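Side-chain contacts in proteasome accessory factor B/C (PafBC) (PDB 6SJ9), which regulates transcription in the bacterial DNA damage response, probably by binding DNA through winged helix-turn-helix domains: residues A[115-120]-A[622-627]; A[325-330]-A[589-594]; A[493-498]-A[525-530]. One frame throughout, in Å; residues are numbered along the deposited sequence.

Contact 1 of 3, residues A[115-120]-A[622-627]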
loop_
_atom_site.group_PDB
_atom_site.type_symbol
_atom_site.label_atom_id
_atom_site.label_comp_id
_atom_site.label_asym_id
_atom_site.label_seq_id
_atom_site.Cartn_x
_atom_site.Cartn_y
_atom_site.Cartn_z
ATOM N N SER A 115 -2.794 8.024 11.431
ATOM C CA SER A 115 -3.028 9.418 11.808
ATOM C C SER A 115 -4.514 9.770 11.794
ATOM O O SER A 115 -4.959 10.567 12.623
ATOM C CB SER A 115 -2.288 10.365 10.884
ATOM O OG SER A 115 -1.061 9.798 10.503
ATOM N N ALA A 116 -5.303 9.156 10.911
ATOM C CA ALA A 116 -6.712 9.528 10.857
ATOM C C ALA A 116 -7.441 9.012 12.078
ATOM O O ALA A 116 -8.155 9.766 12.745
ATOM C CB ALA A 116 -7.379 8.985 9.590
ATOM N N ALA A 117 -7.204 7.748 12.429
ATOM C CA ALA A 117 -7.822 7.195 13.627
ATOM C C ALA A 117 -7.363 7.938 14.873
ATOM O O ALA A 117 -8.181 8.357 15.706
ATOM C CB ALA A 117 -7.481 5.705 13.737
ATOM N N ALA A 118 -6.052 8.175 14.977
ATOM C CA ALA A 118 -5.509 8.825 16.166
ATOM C C ALA A 118 -6.006 10.247 16.315
ATOM O O ALA A 118 -6.125 10.736 17.444
ATOM C CB ALA A 118 -3.979 8.790 16.144
ATOM N N ASN A 119 -6.273 10.943 15.210
ATOM C CA ASN A 119 -6.652 12.347 15.304
ATOM C C ASN A 119 -8.149 12.586 15.154
ATOM O O ASN A 119 -8.564 13.732 14.945
ATOM C CB ASN A 119 -5.866 13.181 14.293
ATOM C CG ASN A 119 -4.436 13.435 14.748
ATOM O OD1 ASN A 119 -3.477 13.145 14.026
ATOM N ND2 ASN A 119 -4.288 13.960 15.962
ATOM N N ALA A 120 -8.961 11.533 15.232
ATOM C CA ALA A 120 -10.409 11.675 15.206
ATOM C C ALA A 120 -10.900 12.105 16.589
ATOM O O ALA A 120 -10.426 11.604 17.614
ATOM C CB ALA A 120 -11.074 10.364 14.784
ATOM N N PHE A 622 -8.024 -4.467 14.397
ATOM C CA PHE A 622 -8.302 -3.348 13.508
ATOM C C PHE A 622 -7.871 -2.065 14.183
ATOM O O PHE A 622 -7.962 -1.938 15.417
ATOM C CB PHE A 622 -9.784 -3.261 13.153
ATOM C CG PHE A 622 -10.162 -4.168 12.060
ATOM C CD1 PHE A 622 -10.657 -5.436 12.348
ATOM C CD2 PHE A 622 -9.999 -3.797 10.744
ATOM C CE1 PHE A 622 -10.998 -6.301 11.313
ATOM C CE2 PHE A 622 -10.333 -4.650 9.710
ATOM C CZ PHE A 622 -10.828 -5.906 9.984
ATOM N N GLY A 623 -7.359 -1.138 13.362
ATOM C CA GLY A 623 -6.811 0.109 13.865
ATOM C C GLY A 623 -7.850 1.003 14.499
ATOM O O GLY A 623 -7.524 1.778 15.409
ATOM N N ASP A 624 -9.099 0.910 14.037
ATOM C CA ASP A 624 -10.175 1.746 14.517
ATOM C C ASP A 624 -11.475 0.997 14.241
ATOM O O ASP A 624 -11.660 0.439 13.156
ATOM C CB ASP A 624 -10.186 3.115 13.806
ATOM C CG ASP A 624 -11.263 4.063 14.372
ATOM O OD1 ASP A 624 -10.924 4.828 15.311
ATOM O OD2 ASP A 624 -12.440 4.026 13.917
ATOM N N ALA A 625 -12.381 1.001 15.226
ATOM C CA ALA A 625 -13.645 0.294 15.046
ATOM C C ALA A 625 -14.470 0.891 13.920
ATOM O O ALA A 625 -15.315 0.189 13.356
ATOM C CB ALA A 625 -14.459 0.285 16.346
ATOM N N GLY A 626 -14.264 2.174 13.600
ATOM C CA GLY A 626 -15.002 2.797 12.513
ATOM C C GLY A 626 -14.697 2.237 11.129
ATOM O O GLY A 626 -15.544 2.300 10.234
ATOM N N TRP A 627 -13.509 1.658 10.931
ATOM C CA TRP A 627 -13.207 1.093 9.614
ATOM C C TRP A 627 -13.961 -0.185 9.346
ATOM O O TRP A 627 -14.151 -0.544 8.180
ATOM C CB TRP A 627 -11.727 0.811 9.466
ATOM C CG TRP A 627 -10.927 2.004 9.710
ATOM C CD1 TRP A 627 -11.328 3.310 9.576
ATOM C CD2 TRP A 627 -9.555 2.040 10.085
ATOM N NE1 TRP A 627 -10.291 4.148 9.869
ATOM C CE2 TRP A 627 -9.191 3.396 10.189
ATOM C CE3 TRP A 627 -8.599 1.054 10.356
ATOM C CZ2 TRP A 627 -7.925 3.791 10.557
ATOM C CZ3 TRP A 627 -7.331 1.441 10.709
ATOM C CH2 TRP A 627 -7.000 2.801 10.811
#
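D624 has its CG opposite the backbone N (chi1 -176°), and W627 has its CG beside its own backbone N (chi1 -56°). These two torsions leave the D624 CB and the benzo side of the indole next to each other, facing A117. The methyl of A117 rests on both. A117 CB lies 3.7 Å from both D624 CB and W627 CZ2. It meets the ring obliquely. D624 CB sits over the centre of the same indole, 3.8 Å above its plane. The methyl, the methylene and the ring therefore form one small apolar cluster. OD2 of the D624 carboxylate turns to its own loop, where G626 N donates to it at 2.6 Å, while D624 OD1 stays beside the methyl, 3.9 Å from A117 CB. The G626 N-H comes from above the carboxylate plane, with an angle of 141° at the hydrogen. This is a capping bond just before helix 627-634, across a type I turn from D624 to W627. With an alanine in place of D624 the carboxylate is gone, and G626 N is likely to lose its capping acceptor and the turn some of its hold. A117 lies in the last turn of helix 95-118, and A118 and N119 beside it touch R550. The helix end thus meets the WCX domain through van der Waals contact, while the polar bond on the loop side probably helps to hold the surface that A117 meets.

Contact 2 of 3, residues A[325-330]-A[589-594]; sequences PLPPLE and CLELTR
The P327 ring lies against a carboxylate oxygen of E591. P327 CD is 3.3 Å from E591 OE1, and P327 CG is 3.4 Å from the same oxygen. CD is bonded to the ring nitrogen and so slightly polarised, and its approach to OE1 is probably mildly attractive; CG lies alongside. E591 reaches the ring with an extended chain, its CG opposite the backbone N (chi1 179°). Its OE1 also has a long, weak ion pair with R640 NH1. The same R640 NH1 bonds to P325 O, so one arginine neighbours both sides of the contact. C589 and E591 are two apart on strand 586-592 and point to the same side, toward residues 325-330. This strand is an inner one of a four-stranded antiparallel sheet of order 2-3-1-4, the order of the ferredoxin-like fold, and it lies in the WCX domain. The loop that passes it leads from helix 305-323 to helix 346-360. Two residues beyond P327, L329 is the centre of an inverse gamma turn. L329 CD2 meets C589 SG at 3.3 Å, a tight apolar touch. C589 also packs on F331, just past the loop segment, and L329 touches E643 on the neighbouring strand 639-643.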
loop_
_atom_site.group_PDB
_atom_site.type_symbol
_atom_site.label_atom_id
_atom_site.label_comp_id
_atom_site.label_asym_id
_atom_site.label_seq_id
_atom_site.Cartn_x
_atom_site.Cartn_y
_atom_site.Cartn_z
ATOM N N PRO A 325 -26.082 -18.909 10.687
ATOM C CA PRO A 325 -25.847 -19.149 12.112
ATOM C C PRO A 325 -24.360 -19.067 12.445
ATOM O O PRO A 325 -23.487 -19.271 11.600
ATOM C CB PRO A 325 -26.409 -20.556 12.329
ATOM C CG PRO A 325 -26.276 -21.222 10.955
ATOM C CD PRO A 325 -26.464 -20.127 9.948
ATOM N N LEU A 326 -24.094 -18.851 13.736
ATOM C CA LEU A 326 -22.747 -18.586 14.223
ATOM C C LEU A 326 -22.004 -19.905 14.363
ATOM O O LEU A 326 -22.525 -20.832 14.991
ATOM C CB LEU A 326 -22.784 -17.884 15.584
ATOM C CG LEU A 326 -23.476 -16.527 15.728
ATOM C CD1 LEU A 326 -23.553 -16.115 17.191
ATOM C CD2 LEU A 326 -22.807 -15.458 14.908
ATOM N N PRO A 327 -20.799 -20.026 13.815
ATOM C CA PRO A 327 -19.975 -21.199 14.087
ATOM C C PRO A 327 -19.474 -21.151 15.519
ATOM O O PRO A 327 -19.564 -20.101 16.181
ATOM C CB PRO A 327 -18.823 -21.051 13.076
ATOM C CG PRO A 327 -18.638 -19.603 13.005
ATOM C CD PRO A 327 -20.042 -19.013 13.059
ATOM N N PRO A 328 -18.971 -22.267 16.053
ATOM C CA PRO A 328 -18.407 -22.221 17.405
ATOM C C PRO A 328 -17.052 -21.535 17.368
ATOM O O PRO A 328 -16.235 -21.756 16.469
ATOM C CB PRO A 328 -18.281 -23.700 17.802
ATOM C CG PRO A 328 -18.723 -24.514 16.592
ATOM C CD PRO A 328 -18.769 -23.583 15.417
ATOM N N LEU A 329 -16.813 -20.719 18.388
ATOM C CA LEU A 329 -15.587 -19.948 18.485
ATOM C C LEU A 329 -14.467 -20.783 19.095
ATOM O O LEU A 329 -13.922 -20.460 20.147
ATOM C CB LEU A 329 -15.880 -18.748 19.361
ATOM C CG LEU A 329 -16.662 -17.720 18.584
ATOM C CD1 LEU A 329 -17.295 -16.731 19.538
ATOM C CD2 LEU A 329 -15.701 -17.076 17.638
ATOM N N GLU A 330 -14.079 -21.833 18.384
ATOM C CA GLU A 330 -13.073 -22.773 18.875
ATOM C C GLU A 330 -11.772 -22.546 18.119
ATOM O O GLU A 330 -11.700 -22.813 16.917
ATOM C CB GLU A 330 -13.541 -24.226 18.757
ATOM C CG GLU A 330 -14.545 -24.666 19.832
ATOM C CD GLU A 330 -15.266 -25.968 19.489
ATOM O OE1 GLU A 330 -16.369 -25.912 18.903
ATOM O OE2 GLU A 330 -14.727 -27.054 19.800
ATOM N N CYS A 589 -13.284 -10.783 16.125
ATOM C CA CYS A 589 -13.308 -12.156 15.647
ATOM C C CYS A 589 -14.185 -12.202 14.403
ATOM O O CYS A 589 -15.333 -11.754 14.446
ATOM C CB CYS A 589 -13.836 -13.091 16.734
ATOM S SG CYS A 589 -13.799 -14.786 16.225
ATOM N N LEU A 590 -13.623 -12.680 13.288
ATOM C CA LEU A 590 -14.258 -12.717 11.974
ATOM C C LEU A 590 -14.516 -14.156 11.581
ATOM O O LEU A 590 -13.770 -15.050 11.983
ATOM C CB LEU A 590 -13.352 -12.100 10.870
ATOM C CG LEU A 590 -12.859 -10.679 11.008
ATOM C CD1 LEU A 590 -11.894 -10.291 9.865
ATOM C CD2 LEU A 590 -14.007 -9.711 11.120
ATOM N N GLU A 591 -15.541 -14.374 10.756
ATOM C CA GLU A 591 -15.621 -15.570 9.927
ATOM C C GLU A 591 -15.366 -15.167 8.474
ATOM O O GLU A 591 -15.935 -14.191 7.985
ATOM C CB GLU A 591 -16.965 -16.279 10.024
ATOM C CG GLU A 591 -17.017 -17.516 9.116
ATOM C CD GLU A 591 -18.305 -18.309 9.246
ATOM O OE1 GLU A 591 -19.162 -17.921 10.064
ATOM O OE2 GLU A 591 -18.474 -19.305 8.518
ATOM N N LEU A 592 -14.501 -15.916 7.808
ATOM C CA LEU A 592 -14.124 -15.726 6.421
ATOM C C LEU A 592 -14.583 -16.918 5.602
ATOM O O LEU A 592 -14.454 -18.063 6.042
ATOM C CB LEU A 592 -12.592 -15.574 6.295
ATOM C CG LEU A 592 -11.940 -14.455 7.133
ATOM C CD1 LEU A 592 -10.444 -14.473 7.029
ATOM C CD2 LEU A 592 -12.463 -13.072 6.749
ATOM N N THR A 593 -15.094 -16.657 4.405
ATOM C CA THR A 593 -15.297 -17.717 3.423
ATOM C C THR A 593 -13.968 -18.133 2.791
ATOM O O THR A 593 -12.958 -17.439 2.906
ATOM C CB THR A 593 -16.233 -17.242 2.325
ATOM O OG1 THR A 593 -15.594 -16.168 1.616
ATOM C CG2 THR A 593 -17.592 -16.757 2.910
ATOM N N ARG A 594 -13.977 -19.289 2.112
ATOM C CA ARG A 594 -12.784 -19.741 1.404
ATOM C C ARG A 594 -12.341 -18.714 0.379
ATOM O O ARG A 594 -11.161 -18.344 0.319
ATOM C CB ARG A 594 -13.040 -21.077 0.704
ATOM C CG ARG A 594 -11.760 -21.609 0.085
ATOM C CD ARG A 594 -11.873 -22.918 -0.710
ATOM N NE ARG A 594 -10.509 -23.459 -0.800
ATOM C CZ ARG A 594 -9.586 -23.103 -1.705
ATOM N NH1 ARG A 594 -9.869 -22.216 -2.662
ATOM N NH2 ARG A 594 -8.360 -23.638 -1.650
#

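Contact 3 of 3, residues A[493-498]-A[525-530]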
loop_
_atom_site.group_PDB
_atom_site.type_symbol
_atom_site.label_atom_id
_atom_site.label_comp_id
_atom_site.label_asym_id
_atom_site.label_seq_id
_atom_site.Cartn_x
_atom_site.Cartn_y
_atom_site.Cartn_z
ATOM N N ALA A 493 13.056 15.943 24.237
ATOM C CA ALA A 493 14.393 15.983 24.824
ATOM C C ALA A 493 14.634 14.800 25.777
ATOM O O ALA A 493 15.732 14.225 25.808
ATOM C CB ALA A 493 14.584 17.317 25.560
ATOM N N ALA A 494 13.624 14.404 26.547
ATOM C CA ALA A 494 13.846 13.268 27.453
ATOM C C ALA A 494 14.049 11.963 26.675
ATOM O O ALA A 494 14.942 11.159 26.995
ATOM C CB ALA A 494 12.682 13.166 28.438
ATOM N N ILE A 495 13.280 11.763 25.607
ATOM C CA ILE A 495 13.492 10.580 24.771
ATOM C C ILE A 495 14.865 10.631 24.118
ATOM O O ILE A 495 15.584 9.629 24.076
ATOM C CB ILE A 495 12.377 10.469 23.714
ATOM C CG1 ILE A 495 11.057 10.135 24.420
ATOM C CG2 ILE A 495 12.742 9.423 22.640
ATOM C CD1 ILE A 495 9.865 10.163 23.545
ATOM N N THR A 496 15.251 11.803 23.603
ATOM C CA THR A 496 16.548 11.925 22.942
ATOM C C THR A 496 17.673 11.543 23.885
ATOM O O THR A 496 18.592 10.810 23.516
ATOM C CB THR A 496 16.749 13.361 22.447
ATOM O OG1 THR A 496 15.785 13.668 21.429
ATOM C CG2 THR A 496 18.207 13.565 21.878
ATOM N N GLN A 497 17.638 12.090 25.095
ATOM C CA GLN A 497 18.702 11.857 26.029
ATOM C C GLN A 497 18.696 10.408 26.509
ATOM O O GLN A 497 19.758 9.781 26.641
ATOM C CB GLN A 497 18.527 12.812 27.202
ATOM C CG GLN A 497 19.551 12.644 28.275
ATOM C CD GLN A 497 19.445 13.743 29.375
ATOM O OE1 GLN A 497 19.931 14.864 29.212
ATOM N NE2 GLN A 497 18.778 13.410 30.471
ATOM N N ALA A 498 17.504 9.841 26.715
ATOM C CA ALA A 498 17.441 8.442 27.176
ATOM C C ALA A 498 18.040 7.502 26.140
ATOM O O ALA A 498 18.757 6.561 26.489
ATOM C CB ALA A 498 15.994 8.046 27.528
ATOM N N LEU A 525 13.964 3.526 21.653
ATOM C CA LEU A 525 14.841 3.087 20.569
ATOM C C LEU A 525 15.093 4.148 19.508
ATOM O O LEU A 525 16.258 4.426 19.204
ATOM C CB LEU A 525 14.220 1.844 19.892
ATOM C CG LEU A 525 14.023 0.636 20.843
ATOM C CD1 LEU A 525 13.368 -0.557 20.178
ATOM C CD2 LEU A 525 15.375 0.157 21.459
ATOM N N ARG A 526 14.037 4.725 18.924
ATOM C CA ARG A 526 14.147 5.674 17.819
ATOM C C ARG A 526 13.061 6.718 17.926
ATOM O O ARG A 526 11.907 6.398 18.210
ATOM C CB ARG A 526 13.987 4.981 16.454
ATOM C CG ARG A 526 15.246 4.266 16.037
ATOM C CD ARG A 526 15.091 3.734 14.613
ATOM N NE ARG A 526 14.169 2.583 14.623
ATOM C CZ ARG A 526 13.965 1.826 13.555
ATOM N NH1 ARG A 526 14.614 2.115 12.403
ATOM N NH2 ARG A 526 13.155 0.795 13.644
ATOM N N LEU A 527 13.428 7.935 17.632
ATOM C CA LEU A 527 12.525 9.060 17.509
ATOM C C LEU A 527 12.486 9.468 16.033
ATOM O O LEU A 527 13.540 9.664 15.426
ATOM C CB LEU A 527 13.053 10.166 18.402
ATOM C CG LEU A 527 12.310 11.395 18.832
ATOM C CD1 LEU A 527 10.970 11.043 19.395
ATOM C CD2 LEU A 527 13.244 12.056 19.869
ATOM N N TYR A 528 11.302 9.499 15.435
ATOM C CA TYR A 528 11.176 9.746 13.991
ATOM C C TYR A 528 9.854 10.455 13.742
ATOM O O TYR A 528 8.925 10.361 14.558
ATOM C CB TYR A 528 11.273 8.431 13.174
ATOM C CG TYR A 528 10.169 7.472 13.538
ATOM C CD1 TYR A 528 10.256 6.706 14.700
ATOM C CD2 TYR A 528 9.032 7.345 12.759
ATOM C CE1 TYR A 528 9.210 5.826 15.052
ATOM C CE2 TYR A 528 8.021 6.496 13.084
ATOM C CZ TYR A 528 8.104 5.722 14.245
ATOM O OH TYR A 528 7.053 4.863 14.560
ATOM N N SER A 529 9.797 11.226 12.639
ATOM C CA SER A 529 8.575 11.911 12.248
ATOM C C SER A 529 8.053 11.412 10.912
ATOM O O SER A 529 8.821 11.013 10.042
ATOM C CB SER A 529 8.786 13.423 12.187
ATOM O OG SER A 529 9.949 13.678 11.446
ATOM N N LEU A 530 6.743 11.523 10.745
ATOM C CA LEU A 530 6.038 11.158 9.524
ATOM C C LEU A 530 4.816 12.041 9.401
ATOM O O LEU A 530 4.059 12.153 10.369
ATOM C CB LEU A 530 5.525 9.715 9.536
ATOM C CG LEU A 530 6.491 8.581 9.484
ATOM C CD1 LEU A 530 5.694 7.313 9.562
ATOM C CD2 LEU A 530 7.225 8.722 8.189
#
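L527 points its two methyls at helix 489-501 and meets two helix residues at different angles. I495 and L527 approach each other aslant. T496 and L527 stand at about a right angle. The I495 branch that touches is the CG2 methyl, not the longer arm. I495 CG2 sits against both ends of the leucine fork, 3.9 Å from L527 CD2 and 4.0 Å from L527 CD1. L527 CD2 also reaches the side chain of T496, 3.4 Å from T496 OG1. The hydroxyl is hydrogen-bonded to F492 O, one turn back in the helix; its touch with the methyl is van der Waals contact. The torsion of L527 explains the reach: its CG lies opposite the backbone N (chi1 -166°). In I495, CG2 lies opposite the backbone N, and this branch faces the strand. F536 of the adjacent strand 533-540 touches both I495 and L527 and widens the apolar patch. L551 also packs on I495. Just before L527, L525 and R526 both face E537 in a classic beta bulge. A helix packed on a strongly bent five-stranded antiparallel sheet of order 4-3-2-1-5 is characteristic of the Sm fold of WYL domains.

How the contacts relate
The chain first reaches contact 1 at the end of helix 95-118. It then passes residues 325-330, the first side of contact 2. Contact 3 opens on helix 489-501 and closes soon after on strand 517-530, a short local loop within one WYL domain. Strand 586-592 closes contact 2, and the loop after strand 616-622 closes contact 1. The three are nested, 3 inside 2 inside 1, and none cross. Contacts 1 and 2 both bring earlier parts of the chain to the same WCX sheet region, one to a loop and one to an inner strand, with centres 25 Å apart. Contacts 2 and 3 lie farthest apart, with centres 42 Å from each other.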